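Local coordinates for capsular polysaccharide biosynthesis protein (Burkholderia pseudomallei, PDB 4BQN), which binds coenzyme A and is probably an acetyltransferase acting in the biosynthesis of the bacterial capsular polysaccharide, at residues M98-P110 against M239-F251. The protein carries 1 engineered substitution. Residues are numbered along the deposited sequence; the frame is centred on the assembly and turned at random.
Sequences MHWEGYHPTVNSP and MSLYPIYRDCFDF. With COA (coenzyme A), chain C.
Y245 OH donates a short hydrogen bond to the backbone oxygen of G102, 2.6 Å from OH to O, arriving in the carbonyl plane at a C=O...donor angle of 154°. With CG anti to the backbone N (chi1 -171°), the Y245 ring extends toward 98-110 and its edge meets both G102 O and Y103 O. That second carbonyl is satisfied by a water, which donates to Y103 O and accepts from Y242 N, 2.9 Å each. Tyrosine suits this place because its ring can lie against P105, with P105 CD 3.8 Å from Y245 CE2, while its hydroxyl serves a buried carbonyl. Beside it Y103, F249 and F251 form an aromatic cluster: Y103 CE1 touches F251 CZ at 3.5 Å, and the Y103 and F249 planes are inclined at 47°. Y103 is both apolar ring and polar tip, its OH hydrogen-bonded among C190 O, K193 O and L195 N, with C190 the strongest partner. H104 opens a type I beta turn leading into strand 107-108, which pairs antiparallel with 121-122; 239-251 belongs to the loop after helix 204-217. The flat H104 ring fits between two CB atoms: M239 CB makes a CH-pi contact 3.5 Å from the ring centroid, and CB of Y103, the residue before H104, lies over the opposite face. T106 OG1 approaches Y242 CE1 at 3.4 Å, CG2 lies loosely over the ring's rim, and both hydroxyls bond D122. At its start, 98-110 reaches the coenzyme A pocket, where H99 NE2 donates nearly in the ring plane to E101 OE2 at 2.8 Å, helping hold the ring against the adenine; R299 salt-bridges E101 OE1.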
# COMPACT_ATOMS: atom_id res chain seq x y z
N MET A 98 4.48 -2.67 -1.36
CA MET A 98 3.47 -3.59 -0.88
C MET A 98 2.07 -3.02 -1.15
O MET A 98 1.66 -2.03 -0.54
CB MET A 98 3.68 -3.85 0.62
CG MET A 98 5.00 -4.52 0.91
SD MET A 98 5.46 -4.53 2.65
CE MET A 98 6.18 -2.89 2.80
N HIS A 99 1.33 -3.67 -2.04
CA HIS A 99 -0.01 -3.27 -2.42
C HIS A 99 -0.83 -4.55 -2.51
O HIS A 99 -0.38 -5.54 -3.09
CB HIS A 99 0.05 -2.50 -3.74
CG HIS A 99 -1.28 -2.08 -4.29
ND1 HIS A 99 -1.64 -0.76 -4.45
CD2 HIS A 99 -2.31 -2.82 -4.78
CE1 HIS A 99 -2.84 -0.70 -5.01
NE2 HIS A 99 -3.27 -1.94 -5.21
N TRP A 100 -2.01 -4.54 -1.90
CA TRP A 100 -2.82 -5.74 -1.80
C TRP A 100 -4.27 -5.34 -1.61
O TRP A 100 -4.61 -4.76 -0.58
CB TRP A 100 -2.35 -6.58 -0.61
CG TRP A 100 -3.04 -7.89 -0.45
CD1 TRP A 100 -4.10 -8.18 0.36
CD2 TRP A 100 -2.65 -9.12 -1.08
NE1 TRP A 100 -4.42 -9.52 0.26
CE2 TRP A 100 -3.55 -10.12 -0.63
CE3 TRP A 100 -1.64 -9.48 -1.99
CZ2 TRP A 100 -3.46 -11.45 -1.04
CZ3 TRP A 100 -1.55 -10.80 -2.40
CH2 TRP A 100 -2.46 -11.77 -1.93
N GLU A 101 -5.12 -5.65 -2.59
CA GLU A 101 -6.54 -5.27 -2.57
C GLU A 101 -7.43 -6.36 -1.97
O GLU A 101 -8.65 -6.22 -1.96
CB GLU A 101 -7.00 -4.87 -3.98
CG GLU A 101 -6.26 -3.64 -4.47
CD GLU A 101 -6.53 -3.32 -5.91
OE1 GLU A 101 -7.61 -3.69 -6.41
OE2 GLU A 101 -5.65 -2.70 -6.52
N GLY A 102 -6.84 -7.44 -1.48
CA GLY A 102 -7.64 -8.60 -1.12
C GLY A 102 -8.59 -8.40 0.05
O GLY A 102 -9.61 -9.06 0.11
N TYR A 103 -8.29 -7.48 0.97
CA TYR A 103 -9.25 -7.23 2.05
C TYR A 103 -10.39 -6.33 1.62
O TYR A 103 -11.51 -6.46 2.13
CB TYR A 103 -8.57 -6.60 3.25
CG TYR A 103 -7.49 -7.45 3.84
CD1 TYR A 103 -7.79 -8.58 4.59
CD2 TYR A 103 -6.14 -7.11 3.68
CE1 TYR A 103 -6.78 -9.38 5.14
CE2 TYR A 103 -5.13 -7.89 4.21
CZ TYR A 103 -5.46 -9.00 4.95
OH TYR A 103 -4.44 -9.75 5.48
N HIS A 104 -10.08 -5.39 0.72
CA HIS A 104 -11.01 -4.31 0.38
C HIS A 104 -11.09 -4.21 -1.13
O HIS A 104 -10.59 -3.25 -1.74
CB HIS A 104 -10.56 -2.97 1.00
CG HIS A 104 -9.87 -3.11 2.32
ND1 HIS A 104 -8.51 -2.89 2.47
CD2 HIS A 104 -10.33 -3.45 3.55
CE1 HIS A 104 -8.17 -3.09 3.73
NE2 HIS A 104 -9.26 -3.43 4.41
N PRO A 105 -11.72 -5.20 -1.77
CA PRO A 105 -11.61 -5.26 -3.22
C PRO A 105 -12.38 -4.14 -3.93
O PRO A 105 -12.23 -3.97 -5.14
CB PRO A 105 -12.20 -6.65 -3.57
CG PRO A 105 -12.20 -7.41 -2.29
CD PRO A 105 -12.37 -6.38 -1.21
N THR A 106 -13.21 -3.40 -3.20
CA THR A 106 -13.97 -2.30 -3.78
C THR A 106 -13.25 -0.94 -3.67
O THR A 106 -13.79 0.06 -4.12
CB THR A 106 -15.35 -2.16 -3.11
OG1 THR A 106 -15.18 -1.78 -1.75
CG2 THR A 106 -16.15 -3.46 -3.19
N VAL A 107 -12.06 -0.91 -3.06
CA VAL A 107 -11.42 0.35 -2.69
C VAL A 107 -10.25 0.64 -3.62
O VAL A 107 -9.45 -0.24 -3.92
CB VAL A 107 -10.95 0.34 -1.21
CG1 VAL A 107 -10.17 1.60 -0.84
CG2 VAL A 107 -12.14 0.16 -0.27
N ASN A 108 -10.12 1.89 -4.04
CA ASN A 108 -8.92 2.33 -4.74
C ASN A 108 -8.69 3.81 -4.41
O ASN A 108 -9.18 4.29 -3.40
CB ASN A 108 -9.01 2.02 -6.23
CG ASN A 108 -7.64 1.76 -6.83
OD1 ASN A 108 -6.84 2.69 -6.98
ND2 ASN A 108 -7.34 0.51 -7.13
N SER A 109 -7.92 4.51 -5.23
CA SER A 109 -7.72 5.93 -5.02
C SER A 109 -8.12 6.63 -6.31
O SER A 109 -8.04 6.05 -7.39
CB SER A 109 -6.27 6.21 -4.66
OG SER A 109 -5.94 5.54 -3.46
N PRO A 110 -8.58 7.88 -6.19
CA PRO A 110 -9.06 8.62 -7.35
C PRO A 110 -8.01 8.70 -8.45
O PRO A 110 -6.82 8.93 -8.17
CB PRO A 110 -9.32 10.03 -6.81
CG PRO A 110 -9.53 9.86 -5.36
CD PRO A 110 -8.77 8.64 -4.93
N MET A 239 -9.56 0.65 6.51
CA MET A 239 -10.72 0.29 5.71
C MET A 239 -11.46 -0.87 6.35
O MET A 239 -10.84 -1.77 6.92
CB MET A 239 -10.33 -0.03 4.28
CG MET A 239 -9.83 1.17 3.47
SD MET A 239 -11.15 2.35 3.14
CE MET A 239 -10.56 3.81 3.96
N SER A 240 -12.79 -0.85 6.25
CA SER A 240 -13.62 -1.90 6.80
C SER A 240 -13.98 -2.94 5.73
O SER A 240 -14.31 -2.58 4.61
CB SER A 240 -14.89 -1.28 7.36
OG SER A 240 -15.72 -2.27 7.89
N LEU A 241 -13.93 -4.22 6.08
CA LEU A 241 -14.31 -5.27 5.15
C LEU A 241 -15.83 -5.36 5.01
O LEU A 241 -16.56 -5.21 5.99
CB LEU A 241 -13.73 -6.62 5.58
CG LEU A 241 -12.23 -6.83 5.36
CD1 LEU A 241 -11.35 -6.08 6.37
CD2 LEU A 241 -11.90 -8.31 5.38
N TYR A 242 -16.30 -5.62 3.79
CA TYR A 242 -17.74 -5.70 3.54
C TYR A 242 -18.36 -6.91 4.26
O TYR A 242 -17.68 -7.90 4.55
CB TYR A 242 -18.02 -5.80 2.04
CG TYR A 242 -18.19 -4.46 1.33
CD1 TYR A 242 -17.24 -3.44 1.44
CD2 TYR A 242 -19.29 -4.25 0.50
CE1 TYR A 242 -17.42 -2.23 0.77
CE2 TYR A 242 -19.47 -3.05 -0.18
CZ TYR A 242 -18.53 -2.04 -0.04
OH TYR A 242 -18.71 -0.86 -0.72
N PRO A 243 -19.68 -6.84 4.53
CA PRO A 243 -20.37 -7.98 5.14
C PRO A 243 -20.17 -9.23 4.29
O PRO A 243 -20.03 -9.14 3.06
CB PRO A 243 -21.84 -7.56 5.10
CG PRO A 243 -21.85 -6.07 5.00
CD PRO A 243 -20.62 -5.75 4.18
N ILE A 244 -20.22 -10.38 4.97
CA ILE A 244 -20.13 -11.73 4.38
C ILE A 244 -18.70 -12.02 3.92
O ILE A 244 -18.09 -12.99 4.38
CB ILE A 244 -21.19 -11.98 3.27
CG1 ILE A 244 -22.60 -11.83 3.86
CG2 ILE A 244 -21.00 -13.37 2.65
CD1 ILE A 244 -23.73 -12.08 2.89
N TYR A 245 -18.15 -11.15 3.08
CA TYR A 245 -16.75 -11.26 2.68
C TYR A 245 -15.84 -11.26 3.91
O TYR A 245 -14.89 -12.04 4.01
CB TYR A 245 -16.39 -10.11 1.74
CG TYR A 245 -15.03 -10.26 1.10
CD1 TYR A 245 -14.81 -11.26 0.14
CD2 TYR A 245 -13.99 -9.39 1.38
CE1 TYR A 245 -13.59 -11.41 -0.49
CE2 TYR A 245 -12.74 -9.55 0.76
CZ TYR A 245 -12.55 -10.55 -0.17
OH TYR A 245 -11.35 -10.74 -0.82
N ARG A 246 -16.17 -10.41 4.89
CA ARG A 246 -15.35 -10.27 6.09
C ARG A 246 -15.23 -11.59 6.86
O ARG A 246 -14.24 -11.83 7.57
CB ARG A 246 -15.91 -9.17 7.00
CG ARG A 246 -17.28 -9.48 7.61
CD ARG A 246 -17.89 -8.27 8.33
NE ARG A 246 -17.06 -7.80 9.44
CZ ARG A 246 -17.01 -8.37 10.65
NH1 ARG A 246 -17.74 -9.44 10.93
NH2 ARG A 246 -16.20 -7.86 11.57
N ASP A 247 -16.23 -12.46 6.71
CA ASP A 247 -16.25 -13.71 7.47
C ASP A 247 -15.30 -14.77 6.89
O ASP A 247 -15.13 -15.83 7.48
CB ASP A 247 -17.69 -14.22 7.59
CG ASP A 247 -18.58 -13.26 8.36
OD1 ASP A 247 -18.12 -12.71 9.39
OD2 ASP A 247 -19.73 -13.02 7.92
N CYS A 248 -14.65 -14.45 5.76
CA CYS A 248 -13.57 -15.29 5.22
C CYS A 248 -12.26 -15.12 6.00
O CYS A 248 -11.30 -15.84 5.75
CB CYS A 248 -13.30 -14.95 3.76
SG CYS A 248 -14.72 -15.26 2.68
N PHE A 249 -12.22 -14.17 6.93
CA PHE A 249 -10.99 -13.76 7.61
C PHE A 249 -11.09 -14.06 9.08
O PHE A 249 -12.08 -13.73 9.71
CB PHE A 249 -10.76 -12.27 7.34
CG PHE A 249 -10.56 -11.97 5.89
CD1 PHE A 249 -11.66 -11.72 5.07
CD2 PHE A 249 -9.29 -12.00 5.32
CE1 PHE A 249 -11.50 -11.49 3.72
CE2 PHE A 249 -9.12 -11.77 3.96
CZ PHE A 249 -10.22 -11.51 3.16
N ASP A 250 -10.05 -14.68 9.63
CA ASP A 250 -10.07 -15.19 11.00
C ASP A 250 -10.25 -14.10 12.04
O ASP A 250 -10.78 -14.34 13.13
CB ASP A 250 -8.79 -15.97 11.32
CG ASP A 250 -8.68 -17.28 10.56
OD1 ASP A 250 -9.64 -17.69 9.88
OD2 ASP A 250 -7.60 -17.91 10.65
N PHE A 251 -9.78 -12.89 11.71
CA PHE A 251 -9.74 -11.78 12.68
C PHE A 251 -11.03 -10.98 12.81
O PHE A 251 -11.15 -10.12 13.69
CB PHE A 251 -8.58 -10.84 12.34
CG PHE A 251 -8.56 -10.38 10.89
CD1 PHE A 251 -9.39 -9.36 10.46
CD2 PHE A 251 -7.70 -10.98 9.96
CE1 PHE A 251 -9.38 -8.94 9.13
CE2 PHE A 251 -7.68 -10.57 8.62
CZ PHE A 251 -8.52 -9.54 8.21
N1A COA C . -1.64 -4.06 -7.72
C2A COA C . -2.42 -3.13 -8.32
N3A COA C . -2.03 -1.85 -8.47
C4A COA C . -0.80 -1.47 -8.03
C5A COA C . 0.08 -2.43 -7.38
C6A COA C . -0.41 -3.79 -7.24
N6A COA C . 0.36 -4.73 -6.64
N7A COA C . 1.22 -1.79 -7.04
C8A COA C . 1.08 -0.51 -7.46
N9A COA C . -0.13 -0.32 -8.02
C1B COA C . -0.67 0.90 -8.64
C2B COA C . -0.24 2.20 -8.00
O2B COA C . -1.12 2.54 -6.92
C3B COA C . -0.37 3.13 -9.20
O3B COA C . -1.77 3.40 -9.38
P3B COA C . -2.31 4.55 -10.36
O7A COA C . -3.79 4.57 -10.08
O8A COA C . -1.60 5.80 -9.89
O9A COA C . -1.95 4.13 -11.76
C4B COA C . 0.11 2.26 -10.36
O4B COA C . -0.09 0.91 -9.95
C5B COA C . 1.58 2.48 -10.74
O5B COA C . 2.35 2.26 -9.57
P1A COA C . 3.68 1.39 -9.58
O1A COA C . 4.11 1.27 -8.15
O2A COA C . 3.47 0.12 -10.36
O3A COA C . 4.76 2.22 -10.42
P2A COA C . 5.42 3.68 -10.29
O4A COA C . 4.98 4.47 -11.50
O5A COA C . 6.89 3.44 -10.12
O6A COA C . 4.80 4.37 -9.00
CBP COA C . 4.30 4.91 -6.72
CCP COA C . 5.27 4.19 -7.65
CDP COA C . 4.74 4.75 -5.27
CEP COA C . 4.35 6.39 -7.03
CAP COA C . 2.89 4.31 -6.96
OAP COA C . 2.83 2.97 -6.46
C9P COA C . 1.69 5.07 -6.41
O9P COA C . 1.20 5.99 -7.05
N8P COA C . 1.16 4.66 -5.25
C7P COA C . -0.03 5.29 -4.68
C6P COA C . 0.20 6.65 -4.05
C5P COA C . 1.17 6.48 -2.91
O5P COA C . 2.38 6.59 -3.09
N4P COA C . 0.63 6.21 -1.74
C3P COA C . 1.43 6.01 -0.57
C2P COA C . 1.15 4.65 0.02
S1P COA C . 2.51 4.21 1.04
O HOH W 1 -14.33 -5.73 1.67